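Local coordinates for hydrogenase maturation factor (PDB 3VTI), which probably carries out the ATP-dependent dehydration of a carbamoyl group received from HypF, a nitrile-forming step in [NiFe]-hydrogenase maturation, at residues C[80-83]-C[84-87]; C[115-118]-C[119-123]. One frame throughout, in Å; residues are numbered along the deposited sequence.

Overall arrangement
Both interactions lie in the N-terminal AIR synthase-related part of the chain, on the same side of its centre. Interaction 1 comes first along the chain, where the loop after strand 66-78 turns into helix 83-100. Interaction 2 follows strand 103-112, in the loop that leads into strand 120-130. Strands 66-78 and 120-130 are antiparallel neighbours in one mixed sheet. The centres of the two contacts are about 12 Å apart, and the contacts touch. Phe81 CZ packs on Ile120 CG2 at 3.6 Å, and Leu86 CD1 on Ile120 CD1 at 3.8 Å. The start of the helix is thus packed against the start of the strand.

Interaction 1 of 2, residues C[80-83]-C[84-87]; sequences GFPV and EDLK
Val83, Phe81 and Asp85 carry this local contact at the N-terminus of helix 83-100, with Pro82 in the N-cap position. The turn opens the helix of a beta-alpha-beta crossover, in which helix 83-100 joins the parallel neighbours 66-78 and 103-112. Val83 accepts the firmer of the helix-type bonds. Val83 O takes Lys87 N at 2.9 Å, with an N-H...O angle of 158°. The donor lies somewhat out of the carbonyl plane. One residue earlier, Pro82 O takes two weak bonds, from Asp85 N at 3.2 Å and from Leu86 N at 3.3 Å. The first turn therefore closes loosely at the cap and more firmly one step on.

The Phe81 ring reaches the helix from the preceding loop. Its CG is anti to the backbone N (chi1 178°), which brings the far end of the ring over to Asp85 and Leu86. Phe81 CZ meets the methylene CB of Asp85 at 3.9 Å, and Phe81 CE2 meets Leu86 CB at 4.1 Å. The ring crosses both side chains at about a right angle. The plane of the Asp85 carboxylate stands 81° from that of the ring, and the CB rather than the acid oxygens makes this contact. Asp85 also turns back towards the cap, with its CG 4.1 Å from Pro82 CB.

Leu42 and Arg119 of the same chain also touch Phe81. Leu86 packs on Ile4 of the second subunit, so the turn borders the dimer partner as well. The Val83 side chain starts out away from the turn, but its CB and CG1 still lie beside Glu84 N. It crosses the Glu84 side chain at a slant. The Glu84 chain bends at chi2 and brings OE2 to 4.0 Å from Val83 CG1.

Interaction 2 of 2, residues C[115-118]-C[119-123]; sequences GSVD and RIFIN
Val117, Asp118 and Arg119 form a tight backbone bend before Ile120 starts the strand. Asp118 is the centre of an inverse gamma turn. Its closing bond, from Arg119 N to Val117 O at 2.8 Å, is weak, and the position of that oxygen is less certain. Arg119 N has a second acceptor in Glu78 OE1. Ile120 N bonds to Asp118 O at 2.8 Å, with a C=O...N angle of 102°, consistent with a classic gamma turn centred on Arg119. That oxygen also receives Lys40 NZ.

The side chains of Asp118 and Arg119 run side by side in the same direction. Asp118 CG is anti to its own N (chi1 -166°), and the Arg119 chain is extended from CG to NE, so the acid lies along the arginine. Asp118 OD1 sits 3.5 Å above one guanidinium face, towards the rim. Asp118 OD2 is 3.6 Å from Arg119 NH1, well out of the guanidinium plane. This salt bridge works by charge alone, since no N-H points at the oxygen. An alanine here would remove the carboxylate and would probably let the Arg119 guanidinium swing away with its charge less well balanced.

Val117 and Phe121 lie beside each other and run in opposite directions, but the modelled approach of Val117 CG2 to the ring is doubtfully short. Val117 of the second subunit packs on Phe121, and the Asp118 backbone bonds to that subunit. The inverse gamma turn ends the loop from strand 103-112 to strand 120-130, in the mixed sheet of the AIR synthase-related N-terminal domain.

Interaction 1 of 2, residues C[80-83]-C[84-87]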
ATOM      1  N   GLY C  80       0.906  -4.714  13.257  1.00 69.07           N
ATOM      2  CA  GLY C  80       1.848  -4.197  14.249  1.00 70.60           C
ATOM      3  C   GLY C  80       2.377  -2.794  14.017  1.00 68.87           C
ATOM      4  O   GLY C  80       3.367  -2.398  14.647  1.00 69.97           O
ATOM      5  N   PHE C  81       1.727  -2.051  13.115  1.00 66.14           N
ATOM      6  CA  PHE C  81       1.996  -0.626  12.909  1.00 64.33           C
ATOM      7  C   PHE C  81       1.634   0.110  14.196  1.00 65.63           C
ATOM      8  O   PHE C  81       0.542  -0.094  14.741  1.00 65.64           O
ATOM      9  CB  PHE C  81       1.188  -0.098  11.711  1.00 61.53           C
ATOM     10  CG  PHE C  81       1.358   1.393  11.424  1.00 58.32           C
ATOM     11  CD1 PHE C  81       2.539   1.893  10.870  1.00 56.80           C
ATOM     12  CD2 PHE C  81       0.311   2.281  11.655  1.00 55.69           C
ATOM     13  CE1 PHE C  81       2.687   3.251  10.600  1.00 53.90           C
ATOM     14  CE2 PHE C  81       0.448   3.648  11.375  1.00 53.55           C
ATOM     15  CZ  PHE C  81       1.640   4.127  10.851  1.00 52.80           C
ATOM     16  N   PRO C  82       2.559   0.951  14.702  1.00 66.92           N
ATOM     17  CA  PRO C  82       2.371   1.585  16.010  1.00 68.56           C
ATOM     18  C   PRO C  82       1.109   2.436  16.039  1.00 67.11           C
ATOM     19  O   PRO C  82       0.912   3.303  15.179  1.00 64.79           O
ATOM     20  CB  PRO C  82       3.628   2.454  16.169  1.00 69.04           C
ATOM     21  CG  PRO C  82       4.638   1.836  15.249  1.00 69.03           C
ATOM     22  CD  PRO C  82       3.826   1.373  14.073  1.00 66.70           C
ATOM     23  N   VAL C  83       0.261   2.162  17.022  1.00 68.83           N
ATOM     24  CA  VAL C  83      -1.061   2.773  17.109  1.00 68.08           C
ATOM     25  C   VAL C  83      -1.002   4.275  17.436  1.00 67.66           C
ATOM     26  O   VAL C  83      -1.912   5.020  17.079  1.00 66.19           O
ATOM     27  CB  VAL C  83      -1.972   1.991  18.104  1.00 70.16           C
ATOM     28  CG1 VAL C  83      -1.560   2.247  19.554  1.00 72.19           C
ATOM     29  CG2 VAL C  83      -3.449   2.301  17.865  1.00 68.43           C
ATOM     30  N   GLU C  84       0.072   4.710  18.094  1.00 69.41           N
ATOM     31  CA  GLU C  84       0.256   6.124  18.423  1.00 69.51           C
ATOM     32  C   GLU C  84       0.584   6.953  17.180  1.00 66.76           C
ATOM     33  O   GLU C  84       0.234   8.134  17.101  1.00 65.90           O
ATOM     34  CB  GLU C  84       1.318   6.324  19.512  1.00 72.27           C
ATOM     35  CG  GLU C  84       0.990   5.657  20.872  1.00 77.29           C
ATOM     36  CD  GLU C  84      -0.348   6.103  21.499  1.00 79.92           C
ATOM     37  OE1 GLU C  84      -0.753   7.279  21.326  1.00 79.09           O
ATOM     38  OE2 GLU C  84      -0.992   5.266  22.181  1.00 82.66           O
ATOM     39  N   ASP C  85       1.251   6.330  16.211  1.00 65.60           N
ATOM     40  CA  ASP C  85       1.474   6.959  14.912  1.00 62.76           C
ATOM     41  C   ASP C  85       0.153   7.079  14.162  1.00 60.34           C
ATOM     42  O   ASP C  85      -0.103   8.083  13.488  1.00 58.46           O
ATOM     43  CB  ASP C  85       2.488   6.163  14.082  1.00 62.93           C
ATOM     44  CG  ASP C  85       3.906   6.242  14.641  1.00 65.03           C
ATOM     45  OD1 ASP C  85       4.091   6.659  15.807  1.00 66.49           O
ATOM     46  OD2 ASP C  85       4.841   5.873  13.904  1.00 65.28           O
ATOM     47  N   LEU C  86      -0.688   6.057  14.299  1.00 60.27           N
ATOM     48  CA  LEU C  86      -1.999   6.057  13.660  1.00 58.32           C
ATOM     49  C   LEU C  86      -2.912   7.152  14.220  1.00 57.63           C
ATOM     50  O   LEU C  86      -3.581   7.845  13.454  1.00 56.13           O
ATOM     51  CB  LEU C  86      -2.662   4.680  13.761  1.00 59.12           C
ATOM     52  CG  LEU C  86      -4.015   4.517  13.061  1.00 57.97           C
ATOM     53  CD1 LEU C  86      -3.883   4.524  11.536  1.00 55.46           C
ATOM     54  CD2 LEU C  86      -4.703   3.255  13.546  1.00 59.08           C
ATOM     55  N   LYS C  87      -2.923   7.313  15.540  0.60 58.96           N
ATOM     56  CA  LYS C  87      -3.696   8.374  16.178  0.60 58.87           C
ATOM     57  C   LYS C  87      -3.279   9.755  15.668  0.60 57.45           C
ATOM     58  O   LYS C  87      -4.115  10.640  15.518  0.60 56.48           O
ATOM     59  CB  LYS C  87      -3.564   8.305  17.703  0.60 61.55           C
ATOM     60  CG  LYS C  87      -4.296   7.132  18.345  0.60 62.55           C
ATOM     61  CD  LYS C  87      -4.334   7.249  19.858  0.60 64.42           C
ATOM     62  CE  LYS C  87      -5.084   6.075  20.482  0.60 66.13           C
ATOM     63  NZ  LYS C  87      -5.116   6.143  21.968  0.60 68.29           N
TER

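Interaction 2 of 2, residues C[115-118]-C[119-123]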
ATOM      1  N   GLY C 115       4.756  -7.161   6.586  1.00 70.19           N
ATOM      2  CA  GLY C 115       5.569  -7.250   5.367  1.00 69.77           C
ATOM      3  C   GLY C 115       4.805  -7.199   4.052  1.00 67.64           C
ATOM      4  O   GLY C 115       5.404  -7.280   2.981  1.00 67.80           O
ATOM      5  N   SER C 116       3.484  -7.064   4.129  1.00 65.78           N
ATOM      6  CA  SER C 116       2.639  -7.013   2.939  1.00 63.71           C
ATOM      7  C   SER C 116       2.363  -5.574   2.526  1.00 60.59           C
ATOM      8  O   SER C 116       1.838  -5.324   1.441  1.00 58.93           O
ATOM      9  CB  SER C 116       1.334  -7.781   3.162  1.00 64.10           C
ATOM     10  OG  SER C 116       1.578  -9.177   3.217  1.00 66.19           O
ATOM     11  N   VAL C 117       2.771  -4.647   3.384  1.00 59.70           N
ATOM     12  CA  VAL C 117       2.748  -3.235   3.062  1.00 57.33           C
ATOM     13  C   VAL C 117       3.696  -2.490   3.984  1.00 57.77           C
ATOM     14  O   VAL C 117       3.733  -2.774   5.172  1.00 59.10           O
ATOM     15  CB  VAL C 117       1.310  -2.675   3.134  1.00 55.55           C
ATOM     16  CG1 VAL C 117       0.841  -2.479   4.563  1.00 55.19           C
ATOM     17  CG2 VAL C 117       1.208  -1.420   2.354  1.00 53.19           C
ATOM     18  N   ASP C 118       4.478  -1.564   3.438  1.00 56.93           N
ATOM     19  CA  ASP C 118       5.375  -0.739   4.249  1.00 57.33           C
ATOM     20  C   ASP C 118       4.550   0.221   5.119  1.00 55.75           C
ATOM     21  O   ASP C 118       4.219   1.333   4.707  1.00 53.92           O
ATOM     22  CB  ASP C 118       6.382   0.023   3.370  1.00 57.14           C
ATOM     23  CG  ASP C 118       7.555   0.624   4.172  1.00 59.11           C
ATOM     24  OD1 ASP C 118       7.743   0.271   5.354  1.00 60.50           O
ATOM     25  OD2 ASP C 118       8.304   1.455   3.600  1.00 59.49           O
ATOM     26  N   ARG C 119       4.204  -0.253   6.314  1.00 56.71           N
ATOM     27  CA  ARG C 119       3.586   0.549   7.371  1.00 56.11           C
ATOM     28  C   ARG C 119       2.118   0.903   7.137  1.00 54.47           C
ATOM     29  O   ARG C 119       1.250   0.350   7.813  1.00 54.76           O
ATOM     30  CB  ARG C 119       4.404   1.807   7.676  1.00 55.96           C
ATOM     31  CG  ARG C 119       5.834   1.579   8.164  1.00 58.31           C
ATOM     32  CD  ARG C 119       6.514   2.924   8.137  1.00 60.19           C
ATOM     33  NE  ARG C 119       7.939   2.889   8.411  1.00 63.52           N
ATOM     34  CZ  ARG C 119       8.894   3.278   7.566  1.00 64.27           C
ATOM     35  NH1 ARG C 119       8.597   3.728   6.359  1.00 61.23           N
ATOM     36  NH2 ARG C 119      10.169   3.201   7.943  1.00 67.83           N
ATOM     37  N   ILE C 120       1.839   1.814   6.199  1.00 52.60           N
ATOM     38  CA  ILE C 120       0.470   2.294   5.959  0.60 51.30           C
ATOM     39  C   ILE C 120       0.297   3.049   4.633  1.00 49.64           C
ATOM     40  O   ILE C 120       1.072   3.956   4.318  1.00 49.10           O
ATOM     41  CB  ILE C 120      -0.038   3.181   7.145  1.00 51.26           C
ATOM     42  CG1 ILE C 120      -1.490   3.631   6.934  1.00 49.88           C
ATOM     43  CG2 ILE C 120       0.889   4.380   7.377  1.00 51.37           C
ATOM     44  CD1 ILE C 120      -2.163   4.147   8.196  1.00 49.77           C
ATOM     45  N   PHE C 121      -0.712   2.655   3.857  1.00 49.10           N
ATOM     46  CA  PHE C 121      -1.187   3.454   2.719  1.00 47.59           C
ATOM     47  C   PHE C 121      -2.596   3.951   2.987  1.00 46.69           C
ATOM     48  O   PHE C 121      -3.362   3.312   3.713  1.00 47.77           O
ATOM     49  CB  PHE C 121      -1.180   2.663   1.403  1.00 47.86           C
ATOM     50  CG  PHE C 121       0.178   2.167   0.991  1.00 49.72           C
ATOM     51  CD1 PHE C 121       1.308   2.961   1.151  1.00 50.25           C
ATOM     52  CD2 PHE C 121       0.321   0.917   0.418  1.00 51.22           C
ATOM     53  CE1 PHE C 121       2.551   2.509   0.772  1.00 51.73           C
ATOM     54  CE2 PHE C 121       1.565   0.457   0.032  1.00 52.55           C
ATOM     55  CZ  PHE C 121       2.682   1.247   0.212  1.00 53.11           C
ATOM     56  N   ILE C 122      -2.932   5.092   2.397  1.00 45.10           N
ATOM     57  CA  ILE C 122      -4.263   5.654   2.516  1.00 44.13           C
ATOM     58  C   ILE C 122      -4.807   6.062   1.147  1.00 43.29           C
ATOM     59  O   ILE C 122      -4.114   6.710   0.352  1.00 42.97           O
ATOM     60  CB  ILE C 122      -4.284   6.861   3.488  1.00 43.68           C
ATOM     61  CG1 ILE C 122      -3.755   6.442   4.868  1.00 45.25           C
ATOM     62  CG2 ILE C 122      -5.693   7.425   3.624  1.00 42.45           C
ATOM     63  CD1 ILE C 122      -3.230   7.593   5.713  1.00 45.48           C
ATOM     64  N   ASN C 123      -6.051   5.678   0.877  1.00 43.05           N
ATOM     65  CA  ASN C 123      -6.770   6.193  -0.270  1.00 42.17           C
ATOM     66  C   ASN C 123      -7.924   7.078   0.166  1.00 41.94           C
ATOM     67  O   ASN C 123      -8.648   6.746   1.104  1.00 43.20           O
ATOM     68  CB  ASN C 123      -7.286   5.065  -1.163  1.00 42.74           C
ATOM     69  CG  ASN C 123      -8.049   5.591  -2.371  1.00 42.52           C
ATOM     70  OD1 ASN C 123      -9.197   6.021  -2.255  1.00 41.47           O
ATOM     71  ND2 ASN C 123      -7.399   5.594  -3.530  1.00 43.21           N
TER